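Methionine gamma-lyase (Trichomonas vaginalis, PDB 1PFF) belongs to the Cys/Met metabolism family of pyridoxal phosphate-dependent enzymes and is found as an assembly of four chains. Local coordinates at residues Glu4-Lys9 against Arg191-Leu196; Ala28-Phe33 against Asp38-Asp43; Glu64-Asp69 against Glu77-Pro82; Gln208-Phe213 against Leu309-Glu314; Phe250-Leu255 against Gln325-Val330. All blocks are in the same frame, centred on the assembly; numbering follows the deposited sequence.

Interaction 1: residues Glu4-Lys9 against Arg191-Leu196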
# COMPACT_ATOMS: atom_id res chain seq x y z
N GLU A 4 11.84 -5.16 13.13
CA GLU A 4 12.32 -5.21 14.50
C GLU A 4 13.73 -5.81 14.59
O GLU A 4 14.59 -5.27 15.28
CB GLU A 4 11.31 -5.94 15.40
CG GLU A 4 10.07 -5.07 15.66
CD GLU A 4 8.86 -5.83 16.20
OE1 GLU A 4 8.92 -7.07 16.35
OE2 GLU A 4 7.84 -5.15 16.49
N GLY A 5 13.97 -6.88 13.84
CA GLY A 5 15.30 -7.48 13.76
C GLY A 5 16.39 -6.55 13.23
O GLY A 5 17.52 -6.55 13.74
N LYS A 6 16.06 -5.77 12.20
CA LYS A 6 17.03 -4.85 11.59
C LYS A 6 17.39 -3.69 12.52
O LYS A 6 18.56 -3.33 12.65
CB LYS A 6 16.53 -4.33 10.24
CG LYS A 6 16.69 -5.36 9.11
CD LYS A 6 16.37 -4.79 7.72
CE LYS A 6 15.98 -5.91 6.75
NZ LYS A 6 16.61 -5.73 5.40
N ILE A 7 16.39 -3.12 13.17
CA ILE A 7 16.63 -2.03 14.10
C ILE A 7 17.41 -2.52 15.33
O ILE A 7 18.29 -1.82 15.84
CB ILE A 7 15.29 -1.35 14.50
CG1 ILE A 7 14.57 -0.78 13.25
CG2 ILE A 7 15.50 -0.29 15.56
CD1 ILE A 7 15.38 0.23 12.42
N ALA A 8 17.08 -3.72 15.80
CA ALA A 8 17.81 -4.31 16.92
C ALA A 8 19.30 -4.48 16.61
O ALA A 8 20.15 -4.20 17.45
CB ALA A 8 17.18 -5.64 17.33
N LYS A 9 19.62 -4.91 15.39
CA LYS A 9 21.01 -5.00 14.96
C LYS A 9 21.69 -3.63 14.91
O LYS A 9 22.85 -3.48 15.29
CB LYS A 9 21.12 -5.71 13.59
CG LYS A 9 20.83 -7.21 13.63
CD LYS A 9 21.10 -7.85 12.26
CE LYS A 9 20.72 -9.33 12.23
NZ LYS A 9 21.66 -10.12 11.35
N ARG A 191 12.43 -0.56 4.35
CA ARG A 191 13.12 -0.13 3.13
C ARG A 191 13.98 1.11 3.40
O ARG A 191 15.07 1.25 2.84
CB ARG A 191 12.11 0.16 2.02
CG ARG A 191 11.31 -1.06 1.54
CD ARG A 191 12.15 -2.33 1.28
NE ARG A 191 12.91 -2.25 0.02
CZ ARG A 191 13.59 -3.26 -0.51
NH1 ARG A 191 13.63 -4.45 0.08
NH2 ARG A 191 14.25 -3.08 -1.65
N GLY A 192 13.47 1.98 4.27
CA GLY A 192 14.21 3.13 4.75
C GLY A 192 15.56 2.82 5.36
O GLY A 192 16.48 3.61 5.22
N THR A 193 15.70 1.67 6.03
CA THR A 193 16.97 1.32 6.68
C THR A 193 18.11 1.16 5.69
O THR A 193 19.27 1.28 6.05
CB THR A 193 16.87 0.04 7.55
OG1 THR A 193 16.56 -1.09 6.72
CG2 THR A 193 15.71 0.13 8.56
N LEU A 194 17.75 0.89 4.43
CA LEU A 194 18.74 0.70 3.37
C LEU A 194 19.45 1.99 2.94
O LEU A 194 20.51 1.93 2.31
CB LEU A 194 18.07 0.04 2.14
CG LEU A 194 17.48 -1.36 2.32
CD1 LEU A 194 16.58 -1.72 1.14
CD2 LEU A 194 18.58 -2.42 2.48
N THR A 195 18.84 3.14 3.26
CA THR A 195 19.43 4.45 2.94
C THR A 195 19.70 5.27 4.20
O THR A 195 20.10 6.42 4.13
CB THR A 195 18.54 5.27 1.99
OG1 THR A 195 17.24 5.46 2.57
CG2 THR A 195 18.29 4.52 0.68
N LEU A 196 19.46 4.66 5.36
CA LEU A 196 19.60 5.37 6.63
C LEU A 196 21.03 5.89 6.87
O LEU A 196 21.22 7.06 7.21
CB LEU A 196 19.11 4.48 7.77
CG LEU A 196 19.39 4.90 9.22
CD1 LEU A 196 18.59 6.10 9.64
CD2 LEU A 196 19.15 3.71 10.15

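Interaction 2: residues Ala28-Phe33 against Asp38-Asp43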
# COMPACT_ATOMS: atom_id res chain seq x y z
N ALA A 28 4.56 3.23 25.63
CA ALA A 28 4.57 1.78 25.87
C ALA A 28 5.74 1.37 26.74
O ALA A 28 5.70 0.32 27.38
CB ALA A 28 4.58 0.99 24.56
N SER A 29 6.80 2.18 26.75
CA SER A 29 7.92 1.92 27.65
C SER A 29 7.56 2.39 29.08
O SER A 29 7.58 1.59 30.02
CB SER A 29 9.18 2.60 27.14
OG SER A 29 9.59 2.05 25.90
N VAL A 30 7.21 3.66 29.23
CA VAL A 30 7.00 4.22 30.57
C VAL A 30 5.78 3.68 31.33
O VAL A 30 5.91 3.31 32.49
CB VAL A 30 7.04 5.79 30.63
CG1 VAL A 30 8.36 6.31 30.06
CG2 VAL A 30 5.83 6.43 29.95
N TRP A 31 4.61 3.61 30.68
CA TRP A 31 3.43 3.10 31.39
C TRP A 31 3.62 1.64 31.82
O TRP A 31 3.14 1.23 32.87
CB TRP A 31 2.16 3.19 30.54
CG TRP A 31 1.64 4.57 30.20
CD1 TRP A 31 1.65 5.17 28.97
CD2 TRP A 31 0.96 5.49 31.08
NE1 TRP A 31 1.05 6.41 29.03
CE2 TRP A 31 0.63 6.63 30.32
CE3 TRP A 31 0.62 5.47 32.44
CZ2 TRP A 31 -0.04 7.74 30.86
CZ3 TRP A 31 -0.04 6.57 32.99
CH2 TRP A 31 -0.37 7.69 32.19
N THR A 32 4.34 0.86 31.01
CA THR A 32 4.57 -0.56 31.31
C THR A 32 5.32 -0.78 32.63
O THR A 32 5.06 -1.74 33.36
CB THR A 32 5.35 -1.22 30.15
OG1 THR A 32 4.54 -1.20 28.97
CG2 THR A 32 5.59 -2.71 30.41
N PHE A 33 6.27 0.12 32.91
CA PHE A 33 7.21 -0.09 34.01
C PHE A 33 6.99 0.83 35.21
O PHE A 33 7.82 0.89 36.14
CB PHE A 33 8.66 -0.04 33.49
CG PHE A 33 8.97 -1.16 32.52
CD1 PHE A 33 9.13 -0.90 31.16
CD2 PHE A 33 9.06 -2.47 32.97
CE1 PHE A 33 9.38 -1.94 30.25
CE2 PHE A 33 9.32 -3.52 32.07
CZ PHE A 33 9.48 -3.25 30.72
N ASP A 38 5.12 5.15 42.16
CA ASP A 38 6.48 5.17 41.61
C ASP A 38 6.96 6.61 41.38
O ASP A 38 6.18 7.55 41.48
CB ASP A 38 6.55 4.42 40.27
CG ASP A 38 6.53 2.91 40.44
OD1 ASP A 38 6.66 2.40 41.58
OD2 ASP A 38 6.40 2.15 39.46
N HIS A 39 8.24 6.74 41.05
CA HIS A 39 8.88 8.04 40.80
C HIS A 39 9.65 7.99 39.48
O HIS A 39 10.30 6.99 39.17
CB HIS A 39 9.78 8.40 41.99
CG HIS A 39 10.59 9.66 41.80
ND1 HIS A 39 11.97 9.67 41.90
CD2 HIS A 39 10.22 10.94 41.57
CE1 HIS A 39 12.41 10.90 41.71
NE2 HIS A 39 11.37 11.69 41.51
N LEU A 40 9.57 9.06 38.70
CA LEU A 40 10.29 9.17 37.44
C LEU A 40 11.09 10.46 37.44
O LEU A 40 10.59 11.51 37.83
CB LEU A 40 9.31 9.15 36.24
CG LEU A 40 9.94 9.27 34.84
CD1 LEU A 40 9.15 8.45 33.79
CD2 LEU A 40 10.00 10.74 34.40
N ILE A 41 12.34 10.37 37.01
CA ILE A 41 13.17 11.56 36.83
C ILE A 41 13.31 11.78 35.34
O ILE A 41 13.72 10.87 34.62
CB ILE A 41 14.56 11.39 37.47
CG1 ILE A 41 14.43 11.01 38.95
CG2 ILE A 41 15.39 12.67 37.29
CD1 ILE A 41 15.67 10.41 39.55
N SER A 42 12.99 12.99 34.90
CA SER A 42 13.11 13.35 33.49
C SER A 42 13.98 14.58 33.35
O SER A 42 14.06 15.41 34.26
CB SER A 42 11.73 13.63 32.89
OG SER A 42 11.84 14.08 31.54
N ASP A 43 14.66 14.68 32.21
CA ASP A 43 15.34 15.91 31.86
C ASP A 43 14.30 17.02 31.62
O ASP A 43 13.15 16.74 31.28
CB ASP A 43 16.24 15.73 30.64
CG ASP A 43 17.07 16.97 30.34
OD1 ASP A 43 16.92 17.52 29.23
OD2 ASP A 43 17.88 17.47 31.16
O HOH W 1 6.77 -0.21 38.92

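Interaction 3: residues Glu64-Asp69 against Glu77-Pro82. With EDO (1,2-ethanediol), chain O; EDO (1,2-ethanediol), chain C.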
# COMPACT_ATOMS: atom_id res chain seq x y z
N GLU A 64 5.05 10.22 40.85
CA GLU A 64 5.79 11.45 41.17
C GLU A 64 6.81 11.66 40.07
O GLU A 64 7.46 10.71 39.63
CB GLU A 64 6.47 11.33 42.54
CG GLU A 64 5.55 10.74 43.60
CD GLU A 64 6.22 10.53 44.95
OE1 GLU A 64 7.46 10.40 45.01
OE2 GLU A 64 5.48 10.49 45.95
N VAL A 65 6.93 12.90 39.60
CA VAL A 65 7.85 13.22 38.50
C VAL A 65 8.68 14.44 38.90
O VAL A 65 8.14 15.45 39.35
CB VAL A 65 7.08 13.53 37.18
CG1 VAL A 65 8.04 13.91 36.04
CG2 VAL A 65 6.20 12.35 36.79
N ASP A 66 9.99 14.33 38.76
CA ASP A 66 10.85 15.50 38.85
C ASP A 66 11.38 15.83 37.46
O ASP A 66 11.86 14.93 36.77
CB ASP A 66 12.02 15.22 39.78
CG ASP A 66 11.63 15.30 41.25
OD1 ASP A 66 11.16 16.38 41.68
OD2 ASP A 66 11.75 14.35 42.03
N PHE A 67 11.29 17.09 37.05
CA PHE A 67 12.00 17.55 35.85
C PHE A 67 13.28 18.27 36.28
O PHE A 67 13.23 19.24 37.04
CB PHE A 67 11.15 18.51 35.00
CG PHE A 67 9.91 17.89 34.45
CD1 PHE A 67 8.68 18.08 35.09
CD2 PHE A 67 9.95 17.11 33.29
CE1 PHE A 67 7.51 17.51 34.58
CE2 PHE A 67 8.78 16.54 32.77
CZ PHE A 67 7.56 16.74 33.42
N ILE A 68 14.42 17.78 35.81
CA ILE A 68 15.71 18.32 36.25
C ILE A 68 16.64 18.57 35.06
O ILE A 68 16.47 17.99 33.98
CB ILE A 68 16.39 17.36 37.26
CG1 ILE A 68 16.92 16.10 36.53
CG2 ILE A 68 15.41 16.97 38.40
CD1 ILE A 68 17.89 15.27 37.36
N ASP A 69 17.63 19.44 35.26
CA ASP A 69 18.63 19.66 34.21
C ASP A 69 19.69 18.57 34.31
O ASP A 69 20.56 18.60 35.18
CB ASP A 69 19.24 21.05 34.35
CG ASP A 69 20.25 21.37 33.26
OD1 ASP A 69 20.61 20.48 32.45
OD2 ASP A 69 20.77 22.50 33.16
N GLU A 77 21.74 11.55 40.36
CA GLU A 77 21.91 10.75 41.59
C GLU A 77 21.31 11.50 42.78
O GLU A 77 20.75 10.89 43.68
CB GLU A 77 23.38 10.36 41.83
CG GLU A 77 24.36 11.52 41.88
CD GLU A 77 25.82 11.08 41.81
OE1 GLU A 77 26.11 9.95 41.35
OE2 GLU A 77 26.68 11.88 42.19
N LYS A 78 21.42 12.82 42.73
CA LYS A 78 20.85 13.70 43.74
C LYS A 78 19.34 13.55 43.88
O LYS A 78 18.80 13.72 44.97
CB LYS A 78 21.19 15.17 43.43
CG LYS A 78 20.97 16.13 44.58
CD LYS A 78 20.48 17.49 44.12
CE LYS A 78 21.57 18.23 43.37
NZ LYS A 78 21.04 19.45 42.71
N HIS A 79 18.65 13.22 42.79
CA HIS A 79 17.19 13.16 42.79
C HIS A 79 16.60 11.76 42.99
O HIS A 79 15.39 11.58 42.90
CB HIS A 79 16.62 13.81 41.53
CG HIS A 79 16.68 15.30 41.55
ND1 HIS A 79 15.65 16.09 42.02
CD2 HIS A 79 17.67 16.16 41.19
CE1 HIS A 79 15.99 17.36 41.93
NE2 HIS A 79 17.21 17.43 41.43
N LEU A 80 17.47 10.79 43.27
CA LEU A 80 17.04 9.40 43.47
C LEU A 80 16.25 9.28 44.76
O LEU A 80 16.63 9.87 45.77
CB LEU A 80 18.25 8.45 43.48
CG LEU A 80 19.04 8.29 42.18
CD1 LEU A 80 20.29 7.46 42.42
CD2 LEU A 80 18.20 7.69 41.02
N LYS A 81 15.15 8.54 44.70
CA LYS A 81 14.28 8.28 45.86
C LYS A 81 14.07 6.78 45.98
O LYS A 81 14.35 6.05 45.02
CB LYS A 81 12.92 8.99 45.66
CG LYS A 81 13.01 10.51 45.67
CD LYS A 81 11.71 11.14 46.17
CE LYS A 81 10.81 11.53 45.02
NZ LYS A 81 9.60 12.27 45.49
N PRO A 82 13.59 6.29 47.12
CA PRO A 82 13.35 4.85 47.29
C PRO A 82 12.44 4.28 46.20
O PRO A 82 12.58 3.11 45.83
CB PRO A 82 12.66 4.77 48.66
CG PRO A 82 13.22 5.96 49.41
CD PRO A 82 13.26 7.04 48.35
C1 EDO O . 5.90 16.18 42.73
O1 EDO O . 7.29 15.90 42.69
C2 EDO O . 5.09 14.99 42.20
O2 EDO O . 5.09 15.00 40.79
C1 EDO C . 4.41 6.29 48.36
O1 EDO C . 5.17 6.07 47.17
C2 EDO C . 4.48 7.76 48.77
O2 EDO C . 5.71 8.33 48.35
O HOH W 2 13.81 13.68 43.73
O HOH W 3 9.37 14.28 43.60

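Interaction 4: residues Gln208-Phe213 against Leu309-Glu314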
# COMPACT_ATOMS: atom_id res chain seq x y z
N GLN A 208 27.43 20.25 9.94
CA GLN A 208 28.69 20.83 10.44
C GLN A 208 29.04 22.08 9.63
O GLN A 208 29.38 23.13 10.19
CB GLN A 208 29.85 19.81 10.40
CG GLN A 208 31.16 20.31 11.05
CD GLN A 208 31.03 20.55 12.56
OE1 GLN A 208 30.45 19.73 13.26
NE2 GLN A 208 31.59 21.65 13.05
N LYS A 209 28.94 21.97 8.31
CA LYS A 209 29.27 23.07 7.40
C LYS A 209 28.31 24.25 7.55
O LYS A 209 28.76 25.40 7.62
CB LYS A 209 29.30 22.59 5.95
CG LYS A 209 30.38 21.56 5.65
CD LYS A 209 31.75 22.21 5.52
CE LYS A 209 32.54 21.59 4.38
NZ LYS A 209 33.03 22.65 3.43
N VAL A 210 27.01 23.96 7.61
CA VAL A 210 25.98 24.98 7.83
C VAL A 210 26.20 25.68 9.18
O VAL A 210 26.17 26.91 9.27
CB VAL A 210 24.56 24.39 7.70
CG1 VAL A 210 23.49 25.40 8.08
CG2 VAL A 210 24.31 23.88 6.27
N ALA A 211 26.44 24.89 10.22
CA ALA A 211 26.66 25.44 11.56
C ALA A 211 27.84 26.42 11.57
O ALA A 211 27.77 27.50 12.15
CB ALA A 211 26.87 24.31 12.58
N GLU A 212 28.93 26.06 10.89
CA GLU A 212 30.10 26.93 10.82
C GLU A 212 29.81 28.21 10.03
O GLU A 212 30.26 29.30 10.42
CB GLU A 212 31.30 26.17 10.26
CG GLU A 212 31.82 25.13 11.25
CD GLU A 212 32.90 24.23 10.68
OE1 GLU A 212 33.50 23.46 11.47
OE2 GLU A 212 33.14 24.27 9.45
N PHE A 213 29.04 28.09 8.95
CA PHE A 213 28.64 29.26 8.17
C PHE A 213 27.81 30.21 9.05
O PHE A 213 28.03 31.43 9.05
CB PHE A 213 27.85 28.85 6.90
CG PHE A 213 26.82 29.87 6.48
CD1 PHE A 213 27.20 31.02 5.81
CD2 PHE A 213 25.47 29.68 6.79
CE1 PHE A 213 26.26 31.99 5.43
CE2 PHE A 213 24.52 30.64 6.43
CZ PHE A 213 24.92 31.80 5.74
N LEU A 309 16.53 24.51 12.74
CA LEU A 309 16.83 24.10 11.38
C LEU A 309 17.18 22.62 11.35
O LEU A 309 18.09 22.17 12.06
CB LEU A 309 17.98 24.95 10.82
CG LEU A 309 18.67 24.50 9.53
CD1 LEU A 309 17.69 24.49 8.34
CD2 LEU A 309 19.87 25.39 9.23
N SER A 310 16.42 21.87 10.56
CA SER A 310 16.71 20.48 10.31
C SER A 310 17.41 20.40 8.95
O SER A 310 16.77 20.62 7.92
CB SER A 310 15.41 19.68 10.30
OG SER A 310 15.64 18.34 9.95
N VAL A 311 18.70 20.11 8.95
CA VAL A 311 19.51 20.14 7.72
C VAL A 311 19.27 18.86 6.92
O VAL A 311 19.33 17.75 7.46
CB VAL A 311 21.02 20.32 8.04
CG1 VAL A 311 21.86 20.38 6.75
CG2 VAL A 311 21.25 21.58 8.88
N GLY A 312 19.01 19.01 5.62
CA GLY A 312 18.74 17.87 4.76
C GLY A 312 19.95 17.44 3.95
O GLY A 312 21.08 17.85 4.23
N CYS A 313 19.70 16.63 2.92
CA CYS A 313 20.77 16.03 2.13
C CYS A 313 21.05 16.73 0.81
O CYS A 313 21.78 16.20 -0.03
CB CYS A 313 20.46 14.56 1.87
SG CYS A 313 20.34 13.60 3.38
N GLU A 314 20.48 17.92 0.62
CA GLU A 314 20.73 18.72 -0.59
C GLU A 314 22.21 19.09 -0.69
O GLU A 314 22.96 18.95 0.29
CB GLU A 314 19.89 20.01 -0.56
CG GLU A 314 18.38 19.80 -0.45
CD GLU A 314 17.86 19.94 0.97
OE1 GLU A 314 18.63 19.67 1.93
OE2 GLU A 314 16.68 20.30 1.14

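Interaction 5: residues Phe250-Leu255 against Gln325-Val330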
# COMPACT_ATOMS: atom_id res chain seq x y z
N PHE A 250 19.55 28.33 16.24
CA PHE A 250 20.30 29.57 16.36
C PHE A 250 19.39 30.73 16.72
O PHE A 250 18.19 30.73 16.39
CB PHE A 250 21.15 29.87 15.11
CG PHE A 250 20.37 30.06 13.84
CD1 PHE A 250 19.99 28.96 13.07
CD2 PHE A 250 20.05 31.34 13.39
CE1 PHE A 250 19.27 29.15 11.87
CE2 PHE A 250 19.33 31.53 12.20
CZ PHE A 250 18.95 30.43 11.44
N ASP A 251 19.98 31.69 17.44
CA ASP A 251 19.31 32.94 17.75
C ASP A 251 19.57 33.97 16.67
O ASP A 251 20.70 34.14 16.20
CB ASP A 251 19.76 33.49 19.10
CG ASP A 251 19.28 32.66 20.26
OD1 ASP A 251 18.25 31.95 20.11
OD2 ASP A 251 19.87 32.65 21.36
N VAL A 252 18.50 34.64 16.27
CA VAL A 252 18.63 35.93 15.62
C VAL A 252 18.11 36.99 16.60
O VAL A 252 17.66 36.68 17.71
CB VAL A 252 17.90 36.03 14.26
CG1 VAL A 252 18.55 35.10 13.21
CG2 VAL A 252 16.40 35.75 14.40
N ASP A 253 18.31 38.57 16.23
CA ASP A 253 17.92 39.64 17.14
C ASP A 253 16.41 39.85 17.11
O ASP A 253 15.93 40.80 16.50
CB ASP A 253 18.67 40.90 16.76
CG ASP A 253 18.64 41.94 17.84
OD1 ASP A 253 18.13 41.66 18.95
OD2 ASP A 253 19.11 43.08 17.66
N GLY A 254 15.66 38.97 17.77
CA GLY A 254 14.23 39.17 17.95
C GLY A 254 13.29 38.43 17.01
O GLY A 254 13.68 38.00 15.93
N LEU A 255 12.03 38.31 17.42
CA LEU A 255 11.01 37.56 16.68
C LEU A 255 10.77 38.10 15.27
O LEU A 255 10.64 37.32 14.31
CB LEU A 255 9.70 37.55 17.46
CG LEU A 255 8.54 36.75 16.87
CD1 LEU A 255 7.71 36.12 17.99
CD2 LEU A 255 7.66 37.62 15.97
N GLN A 325 21.31 34.59 1.75
CA GLN A 325 20.42 35.58 1.16
C GLN A 325 19.36 36.07 2.16
O GLN A 325 19.11 37.28 2.27
CB GLN A 325 19.76 35.01 -0.10
CG GLN A 325 18.78 35.95 -0.80
CD GLN A 325 17.37 35.89 -0.21
OE1 GLN A 325 16.91 34.82 0.20
NE2 GLN A 325 16.70 37.02 -0.17
N ALA A 326 18.77 35.13 2.89
CA ALA A 326 17.74 35.44 3.89
C ALA A 326 18.30 36.25 5.07
O ALA A 326 17.73 37.27 5.47
CB ALA A 326 17.08 34.15 4.38
N LEU A 327 19.41 35.77 5.62
CA LEU A 327 20.04 36.40 6.78
C LEU A 327 20.61 37.78 6.46
O LEU A 327 20.54 38.68 7.30
CB LEU A 327 21.12 35.49 7.37
CG LEU A 327 20.56 34.21 8.00
CD1 LEU A 327 21.61 33.12 8.02
CD2 LEU A 327 19.98 34.46 9.40
N ASP A 328 21.17 37.96 5.26
CA ASP A 328 21.72 39.27 4.85
C ASP A 328 20.68 40.39 4.89
O ASP A 328 21.02 41.54 5.09
CB ASP A 328 22.33 39.21 3.44
CG ASP A 328 23.71 38.55 3.41
OD1 ASP A 328 24.31 38.31 4.48
OD2 ASP A 328 24.27 38.23 2.35
N LEU A 329 19.41 40.04 4.70
CA LEU A 329 18.32 41.03 4.70
C LEU A 329 18.02 41.60 6.08
O LEU A 329 17.41 42.66 6.20
CB LEU A 329 17.05 40.41 4.13
CG LEU A 329 17.01 40.09 2.63
CD1 LEU A 329 15.70 39.41 2.30
CD2 LEU A 329 17.20 41.33 1.76
N VAL A 330 18.46 40.89 7.11
CA VAL A 330 18.15 41.26 8.48
C VAL A 330 19.36 41.95 9.14
O VAL A 330 19.35 42.30 10.32
CB VAL A 330 17.57 40.01 9.22
CG1 VAL A 330 18.42 39.55 10.40
CG2 VAL A 330 16.11 40.24 9.59

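Interaction 1: residues Glu4-Lys9 against Arg191-Leu196
A light helix-to-helix contact joins Lys6 and Ile7 on helix 2-11 to Thr193 on the long helix 183-216. The backbones stay well apart: the CA atoms of Lys6 and Thr193 are 7.9 Å from each other. Side chains bridge the gap. Thr193 offers a different branch to each partner. Its methyl CG2 meets the end of Ile7, with CD1 of Ile7 3.9 Å from CG2 of Thr193. The hydroxyl side faces Lys6, whose chain runs across it at about a right angle; Lys6 CD lies 3.8 Å from Thr193 OG1. This is a carbon-to-oxygen contact and not a polar bond. OG1 sits between the backbone N and the carbonyl carbon (chi1 63°), and it is hydrogen-bonded to the carbonyl O of Thr190 in its own helix. The amine of Lys6 runs on past the threonine, in an exposed position. Close by, helix 183-216 is kinked at Leu194 and Thr195. Arg191 reaches a second subunit, where its NH2 is hydrogen-bonded to O of His150. Behind Ile7 lie Cys16 of strand 15-19 and Leu157 and Cys159 of strand 156-160, so Ile7 packs against both strands as well as helix 183-216.

Interaction 2: residues Ala28-Phe33 against Asp38-Asp43
Val30 on helix 22-33 and Leu40 on strand 39-43 make the apolar part of this contact. The CB of Leu40 points at the helix, while that of Val30 points along the side of the strand. The two meet through one methyl each. Val30 CG1 is 4.4 Å from Leu40 CD1, which is a loose fit. The polar part lies at Phe33. Asp38 turns its carboxylate back toward the carbonyl of Phe33, with CG beside its own backbone N (chi1 -76°). Asp38 OD2 and Phe33 O are 3.8 Å apart, and both are acceptors. A water joins them by donating to each; it lies 3.2 Å from Phe33 O, but its modelled distance to Asp38 OD2 is doubtfully short. The other oxygen, Asp38 OD1, forms salt bridges with Lys35 in the connection and with Arg85 of strand 84-90. Around the contact, Val30 packs on Leu53 of helix 48-60 and Leu40 on Val65 of strand 64-68. Trp31, on the same helix, meets Phe61 of a third subunit edge-to-face. Helix 22-33 therefore lies between the seven-stranded sheet and a subunit interface.

Interaction 3: residues Glu64-Asp69 against Glu77-Pro82
Ile68 and His79 form the tight half of a contact between strand 64-68, which is outermost in the seven-stranded sheet of this chain, and the crossover that leads to strand 84-90. The two strands are parallel, and strand 39-43 lies between them. Ile68 sets its CG2 methyl squarely over one face of the imidazole. The carbon is 3.5 Å from the centroid of the His79 ring and only 6° off the ring normal, a CH-pi contact. Its other branch also reaches the ring, with Ile68 CD1 3.9 Å from His79 CD2. The side chains run in opposite senses alongside each other, the methyl over the ring.

Toward Glu64 the contact becomes polar and wet. Asp66 comes near the imidazole obliquely, and the planes of carboxylate and ring are 57° apart. Its OD2 is hydrogen-bonded to His39 on the neighbouring strand. It also accepts from two waters: one of them donates to the carbonyl O of His79, and the other accepts from the amine of Lys81. That second water touches a 1,2-ethanediol, probably left from the crystallisation liquor. The same diol takes up the strand's edge, with Val65 N 3.0 Å from its O2. A second diol lies at Glu64 OE2. A direct salt bridge closes this end: Lys81 NZ is 2.9 Å from Glu64 OE1 and meets that oxygen from above the carboxylate plane, 47° out of it.

Interaction 4: residues Gln208-Phe213 against Leu309-Glu314
Val210 and Val311 mark the closest backbone approach, with their CA atoms 8.1 Å apart, where the last part of helix 183-216 passes the end of strand 306-310. The backbones do not touch, and the space between them is bridged by three buried apolar side chains. Val210 is the one helix residue involved, and it divides its two methyl groups between two partners. Its CG1 lies anti to the backbone N (chi1 173°) and is directed at Leu309. The two chains reach toward each other tip to tip, and Val210 CG1 is 3.8 Å from Leu309 CD2. The second branch makes a looser contact, with Val210 CG2 4.3 Å from Val311 CG1. Leu309 and Val311 alternate with Ser310, so both turn their CB atoms toward the helix. Ile248 on the adjacent strand 247-251 packs against Val210 and Val311 as well.

The chain beyond Val311 is held by polar bonds. Asn206 ND2, on the same helix, donates to O of Gly312. Ser279 OG is hydrogen-bonded to N of Gly312 and to OE1 of Glu314. On the helix, one turn apart, Gln208 NE2 donates to Glu212 OE1 at 3.1 Å and with an angle of 164°; the acceptor lies in the amide plane of Gln208. Cys313 packs on Met198 of a second subunit. A helix laid on one face of a mostly antiparallel sheet is the build of the smaller, C-terminal domain in this family of PLP-dependent enzymes, and this contact is consistent with it.

Interaction 5: residues Phe250-Leu255 against Gln325-Val330
Leu327 on helix 316-328 sends one methyl group, CD2, to both Phe250 and Val252. That methyl is 4.1 Å from Phe250 CE2 and equally 4.1 Å from Val252 CG1. It approaches the phenyl ring obliquely. Both strand-side residues point their CB toward the helix, as alternate residues of an extended chain do, and Asp251 between them takes no part. The ring of Phe250 gets to the leucine with CG lying between the backbone N and the carbonyl carbon (chi1 62°). All three side chains are buried, and the contact is wholly apolar.

The next shell holds these groups in place. Backbone hydrogen bonds tie Phe250 to Ile307 of the neighbouring strand 306-310, and Val252 to Asn305 just before that strand. Asp251 is anchored by a hydrogen bond between its OD2 and Tyr224 OH. After Val252 the chain turns sharply. Asp253 is the centre of an inverse gamma turn, closed by a weak bond of 3.0 Å from Gly254 N to Val252 O. Gly254 then stands at the N-cap of helix 255-263. Leu327 O also accepts a backbone hydrogen bond from Val330 N (3.0 Å).

Further out, Leu327 also packs on Val261 of helix 255-263 and on Phe213 and Leu214 of helix 183-216. Leu214 meets Phe250 too, and Val252 rests on Ala258. The contact thus lies where helices 183-216, 255-263 and 316-328 come together beside strand 247-251.

Overall arrangement
The five contacts fall into two pairs and a fifth contact. Interactions 2 and 3 share the seven-stranded sheet, with centres about 12 Å apart. They touch directly: His39 NE2 is 2.7 Å from Asp66 OD2, a probable hydrogen bond. Interactions 4 and 5 share the second sheet, through neighbouring strands 306-310 and 247-251, and meet where Phe213 CE2 packs 4.1 Å from Leu327 CD1. Interactions 2 and 4 lie on opposite sides of the chain's centre, their centres about 34 Å apart. Helix 183-216 joins interaction 1 to interaction 4, with centres about 24 Å apart. The ligands at interaction 3 are 1,2-ethanediol molecules.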